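Extracellular matrix-binding protein EbhA (Staphylococcus aureus, PDB 2DGJ) probably serves as a giant cell wall-associated adhesin that binds extracellular matrix, this piece being a rod-like string of three-helix bundles from its repeat region. Local coordinates at residues A[11-16]-A[32-37]; A[20-25]-A[69-74]. One frame throughout, in Å; residues are numbered along the deposited sequence.

Contact 1 of 2, residues A[11-16]-A[32-37]; sequences DDENAT and AYDQAV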
ATOM      1  N   ASP A  11     -30.274  -4.951  12.289  1.00 21.62           N
ATOM      2  CA  ASP A  11     -29.797  -6.330  12.306  1.00 21.36           C
ATOM      3  C   ASP A  11     -28.745  -6.578  11.241  1.00 21.25           C
ATOM      4  O   ASP A  11     -27.783  -7.322  11.455  1.00 21.31           O
ATOM      5  CB  ASP A  11     -30.956  -7.308  12.077  1.00 21.33           C
ATOM      6  CG  ASP A  11     -32.007  -7.256  13.167  1.00 21.18           C
ATOM      7  OD1 ASP A  11     -31.676  -6.885  14.314  1.00 21.00           O
ATOM      8  OD2 ASP A  11     -33.169  -7.611  12.876  1.00 21.25           O
ATOM      9  N   ASP A  12     -28.932  -5.945  10.090  1.00 21.04           N
ATOM     10  CA  ASP A  12     -28.034  -6.129   8.962  1.00 20.82           C
ATOM     11  C   ASP A  12     -26.729  -5.350   9.026  1.00 20.68           C
ATOM     12  O   ASP A  12     -25.902  -5.466   8.126  1.00 20.58           O
ATOM     13  CB  ASP A  12     -28.783  -5.801   7.670  1.00 20.77           C
ATOM     14  CG  ASP A  12     -28.120  -6.396   6.441  1.00 20.95           C
ATOM     15  OD1 ASP A  12     -27.543  -7.499   6.549  1.00 21.11           O
ATOM     16  OD2 ASP A  12     -28.196  -5.774   5.360  1.00 20.86           O
ATOM     17  N   GLU A  13     -26.536  -4.575  10.087  1.00 20.61           N
ATOM     18  CA  GLU A  13     -25.315  -3.788  10.228  1.00 20.61           C
ATOM     19  C   GLU A  13     -24.041  -4.621  10.111  1.00 20.49           C
ATOM     20  O   GLU A  13     -23.270  -4.459   9.158  1.00 20.51           O
ATOM     21  CB  GLU A  13     -25.302  -3.035  11.563  1.00 20.82           C
ATOM     22  CG  GLU A  13     -23.970  -2.354  11.856  1.00 21.11           C
ATOM     23  CD  GLU A  13     -24.038  -1.382  13.018  1.00 21.47           C
ATOM     24  OE1 GLU A  13     -24.461  -1.793  14.120  1.00 21.60           O
ATOM     25  OE2 GLU A  13     -23.658  -0.207  12.827  1.00 21.76           O
ATOM     26  N   ASN A  14     -23.817  -5.504  11.081  1.00 20.26           N
ATOM     27  CA  ASN A  14     -22.625  -6.343  11.081  1.00 20.08           C
ATOM     28  C   ASN A  14     -22.382  -7.020   9.740  1.00 19.84           C
ATOM     29  O   ASN A  14     -21.256  -7.033   9.242  1.00 19.79           O
ATOM     30  CB  ASN A  14     -22.717  -7.400  12.185  1.00 20.35           C
ATOM     31  CG  ASN A  14     -21.557  -8.388  12.150  1.00 20.50           C
ATOM     32  OD1 ASN A  14     -21.527  -9.302  11.324  1.00 20.48           O
ATOM     33  ND2 ASN A  14     -20.593  -8.201  13.046  1.00 20.56           N
ATOM     34  N   ALA A  15     -23.441  -7.571   9.156  1.00 19.60           N
ATOM     35  CA  ALA A  15     -23.331  -8.252   7.871  1.00 19.40           C
ATOM     36  C   ALA A  15     -22.899  -7.271   6.784  1.00 19.24           C
ATOM     37  O   ALA A  15     -21.979  -7.541   6.013  1.00 19.25           O
ATOM     38  CB  ALA A  15     -24.669  -8.904   7.498  1.00 19.23           C
ATOM     39  N   THR A  16     -23.563  -6.121   6.737  1.00 19.11           N
ATOM     40  CA  THR A  16     -23.247  -5.099   5.750  1.00 19.05           C
ATOM     41  C   THR A  16     -21.801  -4.650   5.894  1.00 18.97           C
ATOM     42  O   THR A  16     -21.124  -4.385   4.905  1.00 18.90           O
ATOM     43  CB  THR A  16     -24.172  -3.866   5.899  1.00 18.93           C
ATOM     44  OG1 THR A  16     -25.534  -4.258   5.679  1.00 18.98           O
ATOM     45  CG2 THR A  16     -23.796  -2.788   4.888  1.00 18.88           C
ATOM     46  N   ALA A  32     -21.333   7.691   7.239  1.00 13.02           N
ATOM     47  CA  ALA A  32     -22.731   8.096   7.170  1.00 12.88           C
ATOM     48  C   ALA A  32     -23.647   6.900   7.470  1.00 12.88           C
ATOM     49  O   ALA A  32     -24.626   7.013   8.219  1.00 12.87           O
ATOM     50  CB  ALA A  32     -23.029   8.675   5.789  1.00 12.70           C
ATOM     51  N   TYR A  33     -23.320   5.751   6.882  1.00 12.82           N
ATOM     52  CA  TYR A  33     -24.100   4.540   7.097  1.00 12.94           C
ATOM     53  C   TYR A  33     -24.028   4.171   8.568  1.00 13.17           C
ATOM     54  O   TYR A  33     -25.047   3.950   9.211  1.00 13.17           O
ATOM     55  CB  TYR A  33     -23.556   3.379   6.261  1.00 12.52           C
ATOM     56  CG  TYR A  33     -24.162   2.044   6.632  1.00 12.20           C
ATOM     57  CD1 TYR A  33     -25.508   1.776   6.394  1.00 12.07           C
ATOM     58  CD2 TYR A  33     -23.395   1.057   7.249  1.00 12.09           C
ATOM     59  CE1 TYR A  33     -26.078   0.565   6.763  1.00 12.02           C
ATOM     60  CE2 TYR A  33     -23.949  -0.157   7.621  1.00 12.14           C
ATOM     61  CZ  TYR A  33     -25.289  -0.396   7.376  1.00 12.05           C
ATOM     62  OH  TYR A  33     -25.837  -1.594   7.747  1.00 12.13           O
ATOM     63  N   ASP A  34     -22.811   4.108   9.095  1.00 13.54           N
ATOM     64  CA  ASP A  34     -22.600   3.760  10.491  1.00 13.99           C
ATOM     65  C   ASP A  34     -23.378   4.681  11.432  1.00 13.85           C
ATOM     66  O   ASP A  34     -23.957   4.232  12.421  1.00 13.78           O
ATOM     67  CB  ASP A  34     -21.108   3.822  10.818  1.00 14.76           C
ATOM     68  CG  ASP A  34     -20.795   3.303  12.209  1.00 15.76           C
ATOM     69  OD1 ASP A  34     -21.216   2.169  12.524  1.00 16.47           O
ATOM     70  OD2 ASP A  34     -20.127   4.020  12.983  1.00 16.62           O
ATOM     71  N   GLN A  35     -23.400   5.970  11.113  1.00 13.75           N
ATOM     72  CA  GLN A  35     -24.112   6.939  11.938  1.00 13.69           C
ATOM     73  C   GLN A  35     -25.622   6.791  11.813  1.00 13.73           C
ATOM     74  O   GLN A  35     -26.362   7.139  12.733  1.00 13.70           O
ATOM     75  CB  GLN A  35     -23.692   8.365  11.570  1.00 13.52           C
ATOM     76  CG  GLN A  35     -22.255   8.689  11.947  1.00 13.34           C
ATOM     77  CD  GLN A  35     -21.963   8.360  13.394  1.00 13.33           C
ATOM     78  OE1 GLN A  35     -22.564   8.926  14.308  1.00 13.23           O
ATOM     79  NE2 GLN A  35     -21.038   7.430  13.610  1.00 13.25           N
ATOM     80  N   ALA A  36     -26.076   6.275  10.675  1.00 13.78           N
ATOM     81  CA  ALA A  36     -27.504   6.079  10.447  1.00 14.01           C
ATOM     82  C   ALA A  36     -27.978   4.921  11.316  1.00 14.11           C
ATOM     83  O   ALA A  36     -29.042   4.990  11.938  1.00 14.08           O
ATOM     84  CB  ALA A  36     -27.774   5.783   8.971  1.00 13.97           C
ATOM     85  N   VAL A  37     -27.176   3.859  11.357  1.00 14.24           N
ATOM     86  CA  VAL A  37     -27.504   2.686  12.160  1.00 14.49           C
ATOM     87  C   VAL A  37     -27.577   3.064  13.634  1.00 14.83           C
ATOM     88  O   VAL A  37     -28.516   2.693  14.334  1.00 14.84           O
ATOM     89  CB  VAL A  37     -26.448   1.580  11.982  1.00 14.36           C
ATOM     90  CG1 VAL A  37     -26.747   0.401  12.889  1.00 14.10           C
ATOM     91  CG2 VAL A  37     -26.433   1.128  10.537  1.00 14.46           C
TER

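Contact 2 of 2, residues A[20-25]-A[69-74]; sequences QKYRDA and DALNGD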
ATOM      1  N   GLN A  20     -17.571  -6.252   1.020  1.00 17.82           N
ATOM      2  CA  GLN A  20     -16.582  -5.469   0.298  1.00 17.49           C
ATOM      3  C   GLN A  20     -17.213  -4.138  -0.128  1.00 17.50           C
ATOM      4  O   GLN A  20     -16.528  -3.116  -0.238  1.00 17.44           O
ATOM      5  CB  GLN A  20     -16.116  -6.264  -0.926  1.00 17.21           C
ATOM      6  CG  GLN A  20     -15.006  -5.624  -1.754  1.00 16.94           C
ATOM      7  CD  GLN A  20     -15.495  -4.469  -2.585  1.00 16.71           C
ATOM      8  OE1 GLN A  20     -16.622  -4.494  -3.086  1.00 16.60           O
ATOM      9  NE2 GLN A  20     -14.652  -3.453  -2.752  1.00 16.63           N
ATOM     10  N   LYS A  21     -18.524  -4.160  -0.360  1.00 17.36           N
ATOM     11  CA  LYS A  21     -19.244  -2.961  -0.772  1.00 17.34           C
ATOM     12  C   LYS A  21     -19.068  -1.867   0.278  1.00 17.22           C
ATOM     13  O   LYS A  21     -18.929  -0.690  -0.051  1.00 17.17           O
ATOM     14  CB  LYS A  21     -20.731  -3.281  -0.966  1.00 17.40           C
ATOM     15  CG  LYS A  21     -21.564  -2.116  -1.478  1.00 17.62           C
ATOM     16  CD  LYS A  21     -22.977  -2.556  -1.846  1.00 17.99           C
ATOM     17  CE  LYS A  21     -23.824  -1.388  -2.345  1.00 18.31           C
ATOM     18  NZ  LYS A  21     -23.254  -0.737  -3.558  1.00 18.51           N
ATOM     19  N   TYR A  22     -19.073  -2.269   1.544  1.00 17.06           N
ATOM     20  CA  TYR A  22     -18.908  -1.338   2.653  1.00 17.12           C
ATOM     21  C   TYR A  22     -17.421  -1.073   2.869  1.00 17.15           C
ATOM     22  O   TYR A  22     -16.965   0.074   2.829  1.00 17.05           O
ATOM     23  CB  TYR A  22     -19.505  -1.936   3.931  1.00 17.07           C
ATOM     24  CG  TYR A  22     -19.172  -1.152   5.187  1.00 17.10           C
ATOM     25  CD1 TYR A  22     -19.862   0.017   5.511  1.00 17.04           C
ATOM     26  CD2 TYR A  22     -18.146  -1.568   6.038  1.00 16.99           C
ATOM     27  CE1 TYR A  22     -19.539   0.750   6.652  1.00 17.07           C
ATOM     28  CE2 TYR A  22     -17.813  -0.839   7.175  1.00 17.09           C
ATOM     29  CZ  TYR A  22     -18.513   0.318   7.480  1.00 17.14           C
ATOM     30  OH  TYR A  22     -18.190   1.043   8.610  1.00 17.15           O
ATOM     31  N   ARG A  23     -16.683  -2.154   3.099  1.00 17.31           N
ATOM     32  CA  ARG A  23     -15.244  -2.129   3.339  1.00 17.40           C
ATOM     33  C   ARG A  23     -14.477  -1.096   2.516  1.00 17.21           C
ATOM     34  O   ARG A  23     -13.856  -0.190   3.073  1.00 17.00           O
ATOM     35  CB  ARG A  23     -14.661  -3.508   3.052  1.00 17.97           C
ATOM     36  CG  ARG A  23     -13.891  -4.138   4.196  1.00 18.71           C
ATOM     37  CD  ARG A  23     -14.808  -4.823   5.187  1.00 19.33           C
ATOM     38  NE  ARG A  23     -14.145  -5.966   5.806  1.00 20.16           N
ATOM     39  CZ  ARG A  23     -12.995  -5.906   6.478  1.00 20.53           C
ATOM     40  NH1 ARG A  23     -12.358  -4.750   6.638  1.00 20.61           N
ATOM     41  NH2 ARG A  23     -12.480  -7.016   6.990  1.00 20.79           N
ATOM     42  N   ASP A  24     -14.516  -1.243   1.193  1.00 17.04           N
ATOM     43  CA  ASP A  24     -13.801  -0.337   0.293  1.00 16.97           C
ATOM     44  C   ASP A  24     -14.541   0.928  -0.114  1.00 17.04           C
ATOM     45  O   ASP A  24     -14.048   1.690  -0.947  1.00 17.06           O
ATOM     46  CB  ASP A  24     -13.354  -1.088  -0.963  1.00 16.91           C
ATOM     47  CG  ASP A  24     -12.332  -2.158  -0.666  1.00 16.95           C
ATOM     48  OD1 ASP A  24     -11.386  -1.855   0.086  1.00 16.88           O
ATOM     49  OD2 ASP A  24     -12.463  -3.291  -1.177  1.00 17.03           O
ATOM     50  N   ALA A  25     -15.714   1.167   0.462  1.00 17.18           N
ATOM     51  CA  ALA A  25     -16.464   2.379   0.143  1.00 17.26           C
ATOM     52  C   ALA A  25     -15.653   3.561   0.656  1.00 17.35           C
ATOM     53  O   ALA A  25     -14.730   3.384   1.453  1.00 17.29           O
ATOM     54  CB  ALA A  25     -17.824   2.357   0.815  1.00 17.15           C
ATOM     55  N   ASP A  69     -27.298   2.027   0.446  1.00 16.63           N
ATOM     56  CA  ASP A  69     -27.266   1.938  -1.008  1.00 16.45           C
ATOM     57  C   ASP A  69     -26.113   2.774  -1.543  1.00 16.07           C
ATOM     58  O   ASP A  69     -25.494   2.425  -2.550  1.00 16.04           O
ATOM     59  CB  ASP A  69     -28.579   2.433  -1.629  1.00 16.82           C
ATOM     60  CG  ASP A  69     -29.767   1.552  -1.282  1.00 17.29           C
ATOM     61  OD1 ASP A  69     -29.553   0.363  -0.964  1.00 17.55           O
ATOM     62  OD2 ASP A  69     -30.914   2.044  -1.341  1.00 17.73           O
ATOM     63  N   ALA A  70     -25.824   3.875  -0.853  1.00 15.68           N
ATOM     64  CA  ALA A  70     -24.762   4.786  -1.256  1.00 15.19           C
ATOM     65  C   ALA A  70     -23.363   4.168  -1.170  1.00 14.83           C
ATOM     66  O   ALA A  70     -22.448   4.598  -1.877  1.00 14.70           O
ATOM     67  CB  ALA A  70     -24.836   6.057  -0.426  1.00 15.28           C
ATOM     68  N   LEU A  71     -23.191   3.179  -0.299  1.00 14.41           N
ATOM     69  CA  LEU A  71     -21.901   2.504  -0.175  1.00 14.16           C
ATOM     70  C   LEU A  71     -21.443   2.143  -1.588  1.00 14.08           C
ATOM     71  O   LEU A  71     -22.174   1.488  -2.341  1.00 14.03           O
ATOM     72  CB  LEU A  71     -22.051   1.248   0.683  1.00 13.98           C
ATOM     73  CG  LEU A  71     -21.827   1.384   2.193  1.00 13.80           C
ATOM     74  CD1 LEU A  71     -22.165   2.775   2.676  1.00 13.61           C
ATOM     75  CD2 LEU A  71     -22.671   0.353   2.909  1.00 13.50           C
ATOM     76  N   ASN A  72     -20.236   2.571  -1.947  1.00 13.95           N
ATOM     77  CA  ASN A  72     -19.724   2.334  -3.293  1.00 13.85           C
ATOM     78  C   ASN A  72     -18.439   1.524  -3.375  1.00 13.90           C
ATOM     79  O   ASN A  72     -17.670   1.675  -4.319  1.00 13.84           O
ATOM     80  CB  ASN A  72     -19.526   3.678  -4.001  1.00 13.72           C
ATOM     81  CG  ASN A  72     -18.509   4.570  -3.297  1.00 13.62           C
ATOM     82  OD1 ASN A  72     -18.293   4.450  -2.092  1.00 13.46           O
ATOM     83  ND2 ASN A  72     -17.899   5.482  -4.047  1.00 13.40           N
ATOM     84  N   GLY A  73     -18.213   0.658  -2.395  1.00 14.00           N
ATOM     85  CA  GLY A  73     -17.015  -0.160  -2.409  1.00 14.22           C
ATOM     86  C   GLY A  73     -16.899  -0.952  -3.699  1.00 14.35           C
ATOM     87  O   GLY A  73     -15.814  -1.069  -4.271  1.00 14.44           O
ATOM     88  N   ASP A  74     -18.021  -1.487  -4.168  1.00 14.47           N
ATOM     89  CA  ASP A  74     -18.041  -2.268  -5.399  1.00 14.72           C
ATOM     90  C   ASP A  74     -17.640  -1.419  -6.604  1.00 14.68           C
ATOM     91  O   ASP A  74     -16.925  -1.886  -7.493  1.00 14.76           O
ATOM     92  CB  ASP A  74     -19.430  -2.886  -5.609  1.00 14.92           C
ATOM     93  CG  ASP A  74     -20.547  -1.853  -5.565  1.00 15.27           C
ATOM     94  OD1 ASP A  74     -20.452  -0.905  -4.755  1.00 15.21           O
ATOM     95  OD2 ASP A  74     -21.525  -1.993  -6.331  1.00 15.43           O
TER
HETATM   96  O   HOH W   1     -26.619  -0.225  -3.984  1.00 25.36           O

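Contact 1 of 2, residues A[11-16]-A[32-37]
The phenol end of Y33 reaches from helix 27-46 into the first turn of helix 13-18 and supplies one part of the packing; E13 on V37 supplies the other. Y33 OH lies 3.4 Å from E13 CA, which sits at the ring edge near the ring plane, while T16 crosses the same end of the ring obliquely, its CB 3.4 Å from Y33 OH. Tyrosine suits this place: its ring lies among V37, T16 and L71, and its hydroxyl extends to E13 and T16. Y33 CG stands anti to the backbone N (chi1 169°), which sends the ring across the gap. V37, one turn on, lays CG2 over one face of that ring, offset toward the rim, and turns CG1 to E13. The glutamate chain, extended beyond CG, lies aslant the valine; the closest approach, E13 OE2 to V37 CG1 at 3.1 Å, is tight, perhaps doubtfully so.

Polar interactions stay mostly within each side or lead elsewhere. D12 O accepts both T16 N and T16 OG1 (2.8 Å for the hydroxyl, which comes from above the carbonyl plane); a threonine can thus face the core with its methyl and still have its oxygen bonded. D12 OD2 forms a salt bridge with K68 of helix 55-70, which also packs on Y33 through T67 and K68.

Charge is the remaining element: E13 OE2 and D34 OD1, both acceptors, stand 3.4 Å apart. K17 forms a salt bridge with D34 and a long, weak ion pair with E13. The helices meet mainly through van der Waals contacts, some made by polar atoms, and the closeness of their carboxylates is probably tolerable because a lysine shared between them offsets the like charges.

Contact 2 of 2, residues A[20-25]-A[69-74]
K21 NZ donates to L71 O at 2.8 Å, the donor tilted from the carbonyl plane, and forms a salt bridge with D74 OD1 at 3.1 Å, meeting that oxygen from above the carboxylate plane. A water that also donates to D69 O adds a weak third link to the ammonium. The lysine is straight until chi4 (60°), where it bends to bring NZ back to the chain; its length lets one charge tie both sides of the turn. The D74 side chain runs alongside, pointing the same way.

Here helix 55-70 gives way to helix 73-88, about where the FIVAR sequence family passes into the GA module, and the end of helix 20-23 packs against it. G73 lies against the end of that short helix and the two residues after it, its CA 3.4 Å from A25 N; a CB would run into the carbonyl oxygens of Q20 and K21, so glycine suits this place. G73 N donates to K21 O (2.8 Å) on a lone pair, though the bond is bent (131°).

The amide of Q20 spans two acceptors: NE2 donates nearly straight to G73 O (3.1 Å, 169°), from above that carbonyl's plane, and to D24 OD2, which accepts on its anti lone pair and also takes V112 N. Both partners of NE2 lie in the amide plane, which fixes its rotation. On the inner side, L71 CD2 meets the edge of the Y22 ring in its plane, 3.8 Å from Y22 CD1, and A25 CB packs on L71 CG.

Overall arrangement
Both contacts belong to the FIVAR region near one end of the rod and are partly buried, their centres about 12 Å apart. Contact 1 joins helix 13-18 to helix 27-46; contact 2 sets helix 20-23 against the turn where helix 55-70 passes into helix 73-88, probably on the way to the next bundle of the string. They share an apolar centre, since L71 touches both T16 and Y33, and Y22 packs on Y33. Away from it the chemistry diverges: contact 1 relies on side-chain packing, with its carboxylates served by lysines outside its segments, whereas contact 2 buries more surface and fastens the turn through backbone carbonyls, a close-packed glycine and a salt bridge toward the surface.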